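Local coordinates for flavin reductase domain protein, FMN-binding (Shewanella baltica, PDB 3HMZ), which binds flavin mononucleotide and probably acts as an NAD(P)-dependent oxidoreductase, at residues 17-22 / 152-157; 23-28 / 129-134; 80-85 / 133-138. One frame throughout, in Å; residues are numbered along the deposited sequence. Where two conformers were deposited one is given.

Interaction 1: 17-22 / 152-157; sequences VELAKA and AEVIGA
Val17 N donates to Ala157 O at 2.9 Å in an almost straight bond (175° at the hydrogen), although it reaches the oxygen from above the carbonyl plane, 47° out of it. A water joins the same two residues: it donates to Val17 O at 2.7 Å and accepts only a weak bond from the N of Ala157. Beyond this pairing 17-22 turns back on itself, Lys21 N bonding to Glu18 O and Ala22 N to Leu19 O, and the contact becomes apolar. The methyl of Ala22 faces that of Ala157, CB to CB at 3.6 Å, while Val17 lies alongside the latter residue through its CB. With CG roughly anti to the backbone N (chi1 -155°), Leu19 extends CD1 to the strand backbone, 3.8 Å from both Val154 O and Gly156 N, and 4.1 Å from Val154 CG1. Shortened to an alanine, Leu19 would probably leave this backbone uncovered and Val154 CG1 without one of its apolar neighbours. The piece in question includes a classic beta bulge, in which Ile155 and Gly156 both face Ala134. Strand 149-160 pairs with strand 14-16, and the Val17 bond follows directly on that pairing. The same strand runs antiparallel to strands 131-138 and 58-63; Leu19 and Val154 both touch Pro58 of the latter, and Ala157 also meets Leu25, farther along the same loop as Leu19.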
loop_
_atom_site.group_PDB
_atom_site.type_symbol
_atom_site.label_atom_id
_atom_site.label_comp_id
_atom_site.label_asym_id
_atom_site.label_seq_id
_atom_site.Cartn_x
_atom_site.Cartn_y
_atom_site.Cartn_z
ATOM N N VAL A 17 1.341 5.638 19.793
ATOM C CA VAL A 17 1.259 4.261 19.315
ATOM C C VAL A 17 2.649 3.695 19.579
ATOM O O VAL A 17 3.640 4.211 19.061
ATOM C CB VAL A 17 0.919 4.168 17.821
ATOM C CG1 VAL A 17 1.059 2.727 17.264
ATOM C CG2 VAL A 17 -0.503 4.726 17.569
ATOM N N GLU A 18 2.688 2.621 20.370
ATOM C CA GLU A 18 3.941 1.906 20.640
ATOM C C GLU A 18 4.709 1.789 19.316
ATOM O O GLU A 18 4.148 1.326 18.318
ATOM C CB GLU A 18 3.543 0.495 21.191
ATOM C CG GLU A 18 4.641 -0.382 21.446
ATOM C CD GLU A 18 4.229 -1.782 21.820
ATOM O OE1 GLU A 18 3.019 -2.180 21.937
ATOM O OE2 GLU A 18 5.194 -2.510 21.939
ATOM N N LEU A 19 5.981 2.197 19.292
ATOM C CA LEU A 19 6.731 2.272 18.039
ATOM C C LEU A 19 6.772 0.941 17.273
ATOM O O LEU A 19 6.615 0.940 16.058
ATOM C CB LEU A 19 8.123 2.860 18.264
ATOM C CG LEU A 19 8.807 3.541 17.108
ATOM C CD1 LEU A 19 7.941 4.659 16.493
ATOM C CD2 LEU A 19 10.179 4.045 17.571
ATOM N N ALA A 20 6.865 -0.171 18.009
ATOM C CA ALA A 20 6.853 -1.518 17.442
ATOM C C ALA A 20 5.539 -1.898 16.740
ATOM O O ALA A 20 5.496 -2.928 16.053
ATOM C CB ALA A 20 7.129 -2.552 18.560
ATOM N N LYS A 21 4.454 -1.146 16.979
ATOM C CA LYS A 21 3.163 -1.371 16.297
ATOM C C LYS A 21 2.838 -0.317 15.264
ATOM O O LYS A 21 1.777 -0.427 14.612
ATOM C CB LYS A 21 2.030 -1.444 17.316
ATOM C CG LYS A 21 2.259 -2.573 18.307
ATOM C CD LYS A 21 1.061 -3.281 18.696
ATOM C CE LYS A 21 1.323 -4.427 19.691
ATOM N NZ LYS A 21 2.259 -5.512 19.216
ATOM N N ALA A 22 3.703 0.701 15.114
ATOM C CA ALA A 22 3.459 1.796 14.173
ATOM C C ALA A 22 3.170 1.324 12.740
ATOM O O ALA A 22 2.370 1.925 12.031
ATOM C CB ALA A 22 4.653 2.822 14.169
ATOM N N ALA A 152 12.445 5.976 4.888
ATOM C CA ALA A 152 12.579 6.674 6.155
ATOM C C ALA A 152 12.402 5.790 7.362
ATOM O O ALA A 152 11.667 4.808 7.301
ATOM C CB ALA A 152 11.555 7.855 6.254
ATOM N N GLU A 153 13.061 6.178 8.455
ATOM C CA GLU A 153 12.809 5.547 9.734
ATOM C C GLU A 153 11.642 6.300 10.391
ATOM O O GLU A 153 11.573 7.528 10.353
ATOM C CB GLU A 153 14.052 5.561 10.625
ATOM C CG GLU A 153 13.828 5.259 12.090
ATOM C CD GLU A 153 15.104 4.723 12.771
ATOM O OE1 GLU A 153 16.232 4.937 12.216
ATOM O OE2 GLU A 153 14.956 4.037 13.800
ATOM N N VAL A 154 10.729 5.549 10.983
ATOM C CA VAL A 154 9.598 6.146 11.725
ATOM C C VAL A 154 10.131 6.301 13.156
ATOM O O VAL A 154 10.542 5.307 13.808
ATOM C CB VAL A 154 8.367 5.258 11.675
ATOM C CG1 VAL A 154 7.302 5.793 12.632
ATOM C CG2 VAL A 154 7.858 5.158 10.225
ATOM N N ILE A 155 10.183 7.546 13.620
ATOM C CA ILE A 155 10.702 7.894 14.942
ATOM C C ILE A 155 9.659 8.220 15.990
ATOM O O ILE A 155 9.992 8.428 17.156
ATOM C CB ILE A 155 11.771 9.050 14.834
ATOM C CG1 ILE A 155 11.151 10.355 14.322
ATOM C CG2 ILE A 155 12.936 8.579 13.901
ATOM C CD1 ILE A 155 12.133 11.572 14.298
ATOM N N GLY A 156 8.396 8.316 15.570
ATOM C CA GLY A 156 7.312 8.568 16.471
ATOM C C GLY A 156 6.012 8.266 15.755
ATOM O O GLY A 156 5.950 8.410 14.522
ATOM N N ALA A 157 5.004 7.813 16.512
ATOM C CA ALA A 157 3.707 7.475 15.939
ATOM C C ALA A 157 2.617 7.770 16.937
ATOM O O ALA A 157 2.808 7.574 18.156
ATOM C CB ALA A 157 3.697 6.018 15.500
HETATM O O HOH W 1 5.739 5.941 19.246
#

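Interaction 2: 23-28 / 129-134; sequences YRLLNH and CSAWLA
Leu25 and Leu26 meet Ala131 and Leu133 across an apolar seam, with the flat groups of both segments set to its outside. The Tyr23 ring has Arg24 CG over one face, 3.4 Å above the plane and offset toward the rim, and Asn27 OD1 at its edge, in plane. The guanidinium of Arg24 turns its own edge to Tyr23: Arg24 NE donates to Tyr23 OH at 3.0 Å, almost straight (175°) and practically in the guanidinium plane. On the strand side, Ser130 C lies over one face of the Trp132 indole, toward the rim; the indole points away from the seam, its NE1 bonded to Val126 O.

Within the seam, Leu25 splits its two methyls between two partners. With CG anti to the carbonyl carbon (chi1 -63°) and chi2 near 180°, Leu25 sets CD2 3.7 Å from Ala131 CB and CD1 4.0 Å from Leu133 CG. The Leu25 and Leu133 side chains pass each other in opposite directions, so they touch along their flanks. Leu26 adds a looser contact, CD1 to Leu133 CD2 at 4.2 Å.

Other polar groups of the turn have partners beyond the contact: Asn27 OD1 bonds to NE1 of Trp49 of the second subunit, an FMN-binding residue, and Arg24 O to Trp169 NE1. With no hydrogen bond between the two segments and all five touching residues buried, their contact is apolar packing; the bonds elsewhere also hold the turn, whose outer side takes part in the dimer interface.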
loop_
_atom_site.group_PDB
_atom_site.type_symbol
_atom_site.label_atom_id
_atom_site.label_comp_id
_atom_site.label_asym_id
_atom_site.label_seq_id
_atom_site.Cartn_x
_atom_site.Cartn_y
_atom_site.Cartn_z
ATOM N N TYR A 23 3.822 0.239 12.325
ATOM C CA TYR A 23 3.608 -0.294 10.945
ATOM C C TYR A 23 2.125 -0.622 10.684
ATOM O O TYR A 23 1.651 -0.536 9.542
ATOM C CB TYR A 23 4.464 -1.535 10.662
ATOM C CG TYR A 23 3.943 -2.774 11.330
ATOM C CD1 TYR A 23 4.214 -3.066 12.675
ATOM C CD2 TYR A 23 3.124 -3.648 10.638
ATOM C CE1 TYR A 23 3.663 -4.173 13.297
ATOM C CE2 TYR A 23 2.583 -4.756 11.252
ATOM C CZ TYR A 23 2.865 -5.031 12.576
ATOM O OH TYR A 23 2.303 -6.129 13.190
ATOM N N ARG A 24 1.392 -0.961 11.747
ATOM C CA ARG A 24 -0.029 -1.319 11.593
ATOM C C ARG A 24 -0.897 -0.153 11.109
ATOM O O ARG A 24 -1.952 -0.352 10.528
ATOM C CB ARG A 24 -0.591 -1.873 12.880
ATOM C CG ARG A 24 0.063 -3.189 13.254
ATOM C CD ARG A 24 -0.569 -3.749 14.440
ATOM N NE ARG A 24 0.092 -4.974 14.889
ATOM C CZ ARG A 24 -0.284 -5.644 15.966
ATOM N NH1 ARG A 24 -1.260 -5.193 16.736
ATOM N NH2 ARG A 24 0.369 -6.750 16.304
ATOM N N LEU A 25 -0.412 1.071 11.331
ATOM C CA LEU A 25 -1.117 2.257 10.898
ATOM C C LEU A 25 -1.224 2.310 9.360
ATOM O O LEU A 25 -2.089 3.008 8.823
ATOM C CB LEU A 25 -0.425 3.525 11.432
ATOM C CG LEU A 25 -0.407 3.620 12.965
ATOM C CD1 LEU A 25 0.498 4.777 13.453
ATOM C CD2 LEU A 25 -1.821 3.744 13.565
ATOM N N LEU A 26 -0.294 1.651 8.652
ATOM C CA LEU A 26 -0.260 1.674 7.202
ATOM C C LEU A 26 -0.512 0.315 6.562
ATOM O O LEU A 26 -0.450 0.206 5.347
ATOM C CB LEU A 26 1.099 2.191 6.719
ATOM C CG LEU A 26 1.494 3.580 7.189
ATOM C CD1 LEU A 26 2.866 3.960 6.669
ATOM C CD2 LEU A 26 0.438 4.639 6.804
ATOM N N ASN A 27 -0.721 -0.728 7.371
ATOM C CA ASN A 27 -0.714 -2.098 6.844
ATOM C C ASN A 27 -1.813 -2.398 5.832
ATOM O O ASN A 27 -1.591 -3.163 4.891
ATOM C CB ASN A 27 -0.704 -3.109 7.983
ATOM C CG ASN A 27 0.385 -4.136 7.853
ATOM O OD1 ASN A 27 1.427 -3.870 7.291
ATOM N ND2 ASN A 27 0.171 -5.290 8.449
ATOM N N HIS A 28 -2.957 -1.734 6.017
ATOM C CA HIS A 28 -4.095 -1.867 5.135
ATOM C C HIS A 28 -3.977 -1.031 3.835
ATOM O O HIS A 28 -4.902 -1.009 3.023
ATOM C CB HIS A 28 -5.388 -1.568 5.875
ATOM C CG HIS A 28 -5.482 -0.178 6.393
ATOM N ND1 HIS A 28 -4.559 0.362 7.268
ATOM C CD2 HIS A 28 -6.445 0.750 6.228
ATOM C CE1 HIS A 28 -4.926 1.598 7.565
ATOM N NE2 HIS A 28 -6.066 1.863 6.938
ATOM N N CYS A 129 -6.692 13.966 10.873
ATOM C CA CYS A 129 -6.305 12.637 10.402
ATOM C C CYS A 129 -6.510 11.639 11.545
ATOM O O CYS A 129 -6.748 12.027 12.703
ATOM C CB CYS A 129 -4.845 12.638 9.981
ATOM S SG CYS A 129 -4.552 13.723 8.554
ATOM N N SER A 130 -6.463 10.360 11.198
ATOM C CA SER A 130 -6.594 9.305 12.194
ATOM C C SER A 130 -5.269 8.900 12.841
ATOM O O SER A 130 -5.282 8.343 13.927
ATOM C CB SER A 130 -7.290 8.088 11.611
ATOM O OG SER A 130 -6.564 7.594 10.524
ATOM N N ALA A 131 -4.159 9.110 12.136
ATOM C CA ALA A 131 -2.863 8.647 12.609
ATOM C C ALA A 131 -1.767 9.435 11.940
ATOM O O ALA A 131 -1.955 9.937 10.817
ATOM C CB ALA A 131 -2.705 7.128 12.273
ATOM N N TRP A 132 -0.629 9.549 12.643
ATOM C CA TRP A 132 0.525 10.304 12.195
ATOM C C TRP A 132 1.802 9.544 12.538
ATOM O O TRP A 132 1.904 8.971 13.627
ATOM C CB TRP A 132 0.599 11.657 12.886
ATOM C CG TRP A 132 -0.639 12.509 12.799
ATOM C CD1 TRP A 132 -0.857 13.536 11.931
ATOM C CD2 TRP A 132 -1.798 12.432 13.636
ATOM N NE1 TRP A 132 -2.102 14.082 12.142
ATOM C CE2 TRP A 132 -2.703 13.415 13.179
ATOM C CE3 TRP A 132 -2.179 11.603 14.682
ATOM C CZ2 TRP A 132 -3.927 13.606 13.771
ATOM C CZ3 TRP A 132 -3.380 11.788 15.271
ATOM C CH2 TRP A 132 -4.251 12.785 14.811
ATOM N N LEU A 133 2.760 9.568 11.610
ATOM C CA LEU A 133 4.050 8.947 11.761
ATOM C C LEU A 133 5.131 9.991 11.430
ATOM O O LEU A 133 5.183 10.489 10.292
ATOM C CB LEU A 133 4.176 7.737 10.836
ATOM C CG LEU A 133 3.143 6.598 10.995
ATOM C CD1 LEU A 133 1.844 6.815 10.208
ATOM C CD2 LEU A 133 3.771 5.241 10.574
ATOM N N ALA A 134 5.968 10.329 12.417
ATOM C CA ALA A 134 7.114 11.240 12.221
ATOM C C ALA A 134 8.261 10.416 11.615
ATOM O O ALA A 134 8.600 9.358 12.137
ATOM C CB ALA A 134 7.516 11.848 13.507
#

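Interaction 3: 80-85 / 133-138; sequences FVIQVP and LACKLI
Leu133 and Ile82 form a reciprocal pair of backbone bonds, N of Leu133 to O of Ile82 at 2.7 Å and N of Ile82 to O of Leu133 at 2.9 Å. Two residues along the ladder, Phe80 and Cys135 repeat it: Cys135 N to Phe80 O is 2.8 Å and Phe80 N to Cys135 O is 3.0 Å. Between these hydrogen-bonded pairs lies the non-hydrogen-bonded pair Val81-Ala134, where Val81 CA adds a CA-H...O contact to Leu133 O at 3.3 Å. The ladder is antiparallel but strongly twisted, with 143° between the strand directions. It belongs to the curled antiparallel sheet of the split-barrel fold found in flavin reductase-like proteins, where strand 131-138 also pairs with 149-160 and strand 79-84 with 32-38.

On the face bearing Phe80, Ile82, Leu133 and Cys135, the phenyl ring folds back toward its cross-strand partner. Its chi1 of 57° sets CG between the backbone N and the carbonyl carbon, and the ring turns a face to Cys135, whose CB lies over its centre: Cys135 CB stands 3.7 Å from the centroid of the Phe80 ring, 14° off the normal, in a CH-pi contact. The sulfur of Cys135 approaches the same ring obliquely. Cys135 SG also lies 4.0 Å from Ile82 CG1, a carbon that sits at the ring edge in plane. Farther out, Phe80 packs on Val34, Val62 and Ala152, and Ile82 and Cys135 on Leu60.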
loop_
_atom_site.group_PDB
_atom_site.type_symbol
_atom_site.label_atom_id
_atom_site.label_comp_id
_atom_site.label_asym_id
_atom_site.label_seq_id
_atom_site.Cartn_x
_atom_site.Cartn_y
_atom_site.Cartn_z
ATOM N N PHE A 80 9.877 14.369 7.597
ATOM C CA PHE A 80 8.508 14.552 7.120
ATOM C C PHE A 80 7.560 13.782 8.027
ATOM O O PHE A 80 7.982 13.004 8.886
ATOM C CB PHE A 80 8.357 14.154 5.637
ATOM C CG PHE A 80 8.771 12.736 5.319
ATOM C CD1 PHE A 80 10.109 12.428 5.025
ATOM C CD2 PHE A 80 7.818 11.726 5.207
ATOM C CE1 PHE A 80 10.492 11.157 4.695
ATOM C CE2 PHE A 80 8.200 10.435 4.859
ATOM C CZ PHE A 80 9.548 10.151 4.592
ATOM N N VAL A 81 6.266 14.030 7.812
ATOM C CA VAL A 81 5.220 13.305 8.514
ATOM C C VAL A 81 4.371 12.599 7.435
ATOM O O VAL A 81 4.063 13.151 6.356
ATOM C CB VAL A 81 4.312 14.197 9.390
ATOM C CG1 VAL A 81 3.159 13.378 10.038
ATOM C CG2 VAL A 81 5.134 14.944 10.463
ATOM N N ILE A 82 4.046 11.349 7.749
ATOM C CA ILE A 82 3.063 10.546 6.984
ATOM C C ILE A 82 1.851 10.443 7.893
ATOM O O ILE A 82 1.958 10.084 9.064
ATOM C CB ILE A 82 3.586 9.145 6.653
ATOM C CG1 ILE A 82 4.782 9.240 5.686
ATOM C CG2 ILE A 82 2.486 8.241 6.075
ATOM C CD1 ILE A 82 4.449 9.869 4.334
ATOM N N GLN A 83 0.693 10.799 7.366
ATOM C CA GLN A 83 -0.529 10.752 8.149
ATOM C C GLN A 83 -1.673 10.197 7.323
ATOM O O GLN A 83 -1.695 10.320 6.111
ATOM C CB GLN A 83 -0.866 12.126 8.761
ATOM C CG GLN A 83 -0.888 13.304 7.782
ATOM C CD GLN A 83 0.207 14.280 8.031
ATOM O OE1 GLN A 83 0.159 14.972 9.065
ATOM N NE2 GLN A 83 1.168 14.378 7.103
ATOM N N VAL A 84 -2.602 9.558 8.019
ATOM C CA VAL A 84 -3.708 8.834 7.414
ATOM C C VAL A 84 -4.960 9.689 7.428
ATOM O O VAL A 84 -5.548 9.890 8.499
ATOM C CB VAL A 84 -3.939 7.494 8.163
ATOM C CG1 VAL A 84 -5.048 6.714 7.501
ATOM C CG2 VAL A 84 -2.639 6.616 8.187
ATOM N N PRO A 85 -5.392 10.184 6.265
ATOM C CA PRO A 85 -6.601 10.988 6.223
ATOM C C PRO A 85 -7.859 10.108 6.365
ATOM O O PRO A 85 -7.806 8.874 6.251
ATOM C CB PRO A 85 -6.519 11.673 4.855
ATOM C CG PRO A 85 -5.819 10.692 4.029
ATOM C CD PRO A 85 -4.757 10.139 4.950
ATOM N N LEU A 133 2.760 9.568 11.610
ATOM C CA LEU A 133 4.050 8.947 11.761
ATOM C C LEU A 133 5.131 9.991 11.430
ATOM O O LEU A 133 5.183 10.489 10.292
ATOM C CB LEU A 133 4.176 7.737 10.836
ATOM C CG LEU A 133 3.143 6.598 10.995
ATOM C CD1 LEU A 133 1.844 6.815 10.208
ATOM C CD2 LEU A 133 3.771 5.241 10.574
ATOM N N ALA A 134 5.968 10.329 12.417
ATOM C CA ALA A 134 7.114 11.240 12.221
ATOM C C ALA A 134 8.261 10.416 11.615
ATOM O O ALA A 134 8.600 9.358 12.137
ATOM C CB ALA A 134 7.516 11.848 13.507
ATOM N N CYS A 135 8.831 10.924 10.522
ATOM C CA CYS A 135 9.791 10.181 9.713
ATOM C C CYS A 135 11.088 10.947 9.500
ATOM O O CYS A 135 11.093 12.146 9.256
ATOM C CB CYS A 135 9.196 9.887 8.342
ATOM S SG CYS A 135 7.700 8.879 8.375
ATOM N N LYS A 136 12.184 10.199 9.594
ATOM C CA LYS A 136 13.530 10.705 9.363
ATOM C C LYS A 136 14.038 9.998 8.107
ATOM O O LYS A 136 14.190 8.777 8.097
ATOM C CB LYS A 136 14.451 10.412 10.531
ATOM C CG LYS A 136 15.900 10.955 10.362
ATOM C CD LYS A 136 16.734 10.525 11.529
ATOM C CE LYS A 136 18.140 11.107 11.394
ATOM N NZ LYS A 136 19.034 10.595 12.484
ATOM N N LEU A 137 14.320 10.778 7.080
ATOM C CA LEU A 137 14.859 10.261 5.837
ATOM C C LEU A 137 16.185 9.513 6.034
ATOM O O LEU A 137 17.050 9.965 6.769
ATOM C CB LEU A 137 15.091 11.398 4.824
ATOM C CG LEU A 137 15.572 11.049 3.403
ATOM C CD1 LEU A 137 14.516 10.207 2.646
ATOM C CD2 LEU A 137 15.975 12.311 2.628
ATOM N N ILE A 138 16.302 8.372 5.384
ATOM C CA ILE A 138 17.572 7.628 5.261
ATOM C C ILE A 138 18.022 7.914 3.823
ATOM O O ILE A 138 17.500 7.307 2.888
ATOM C CB ILE A 138 17.407 6.134 5.486
ATOM C CG1 ILE A 138 16.860 5.863 6.872
ATOM C CG2 ILE A 138 18.815 5.418 5.253
ATOM C CD1 ILE A 138 16.515 4.429 7.114
#

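Interactions 2 and 3 both use strand 131-138, and interaction 1 lies on its neighbour 149-160; the three centres are each about 9 Å apart. Interactions 2 and 3 share Leu133 and Ala134: Leu133 packs its side chain against the turn 23-28 and bonds to Ile82 through its backbone. Ala134 in turn probably hydrogen-bonds to the bulge of interaction 1, through Ala134 O to Ile155 N and Ala134 N to Gly156 O, both 2.8 Å. Interactions 1 and 3 also touch where Ala152 CB lies 3.5 Å from Phe80 CZ. Interaction 1 is away from the flavin site. The side chains of Ile82 and Leu26 lie about 9 and about 12 Å from a bound FMN, and that of Phe80 about 6 Å from the side chain of FMN-binding Thr70.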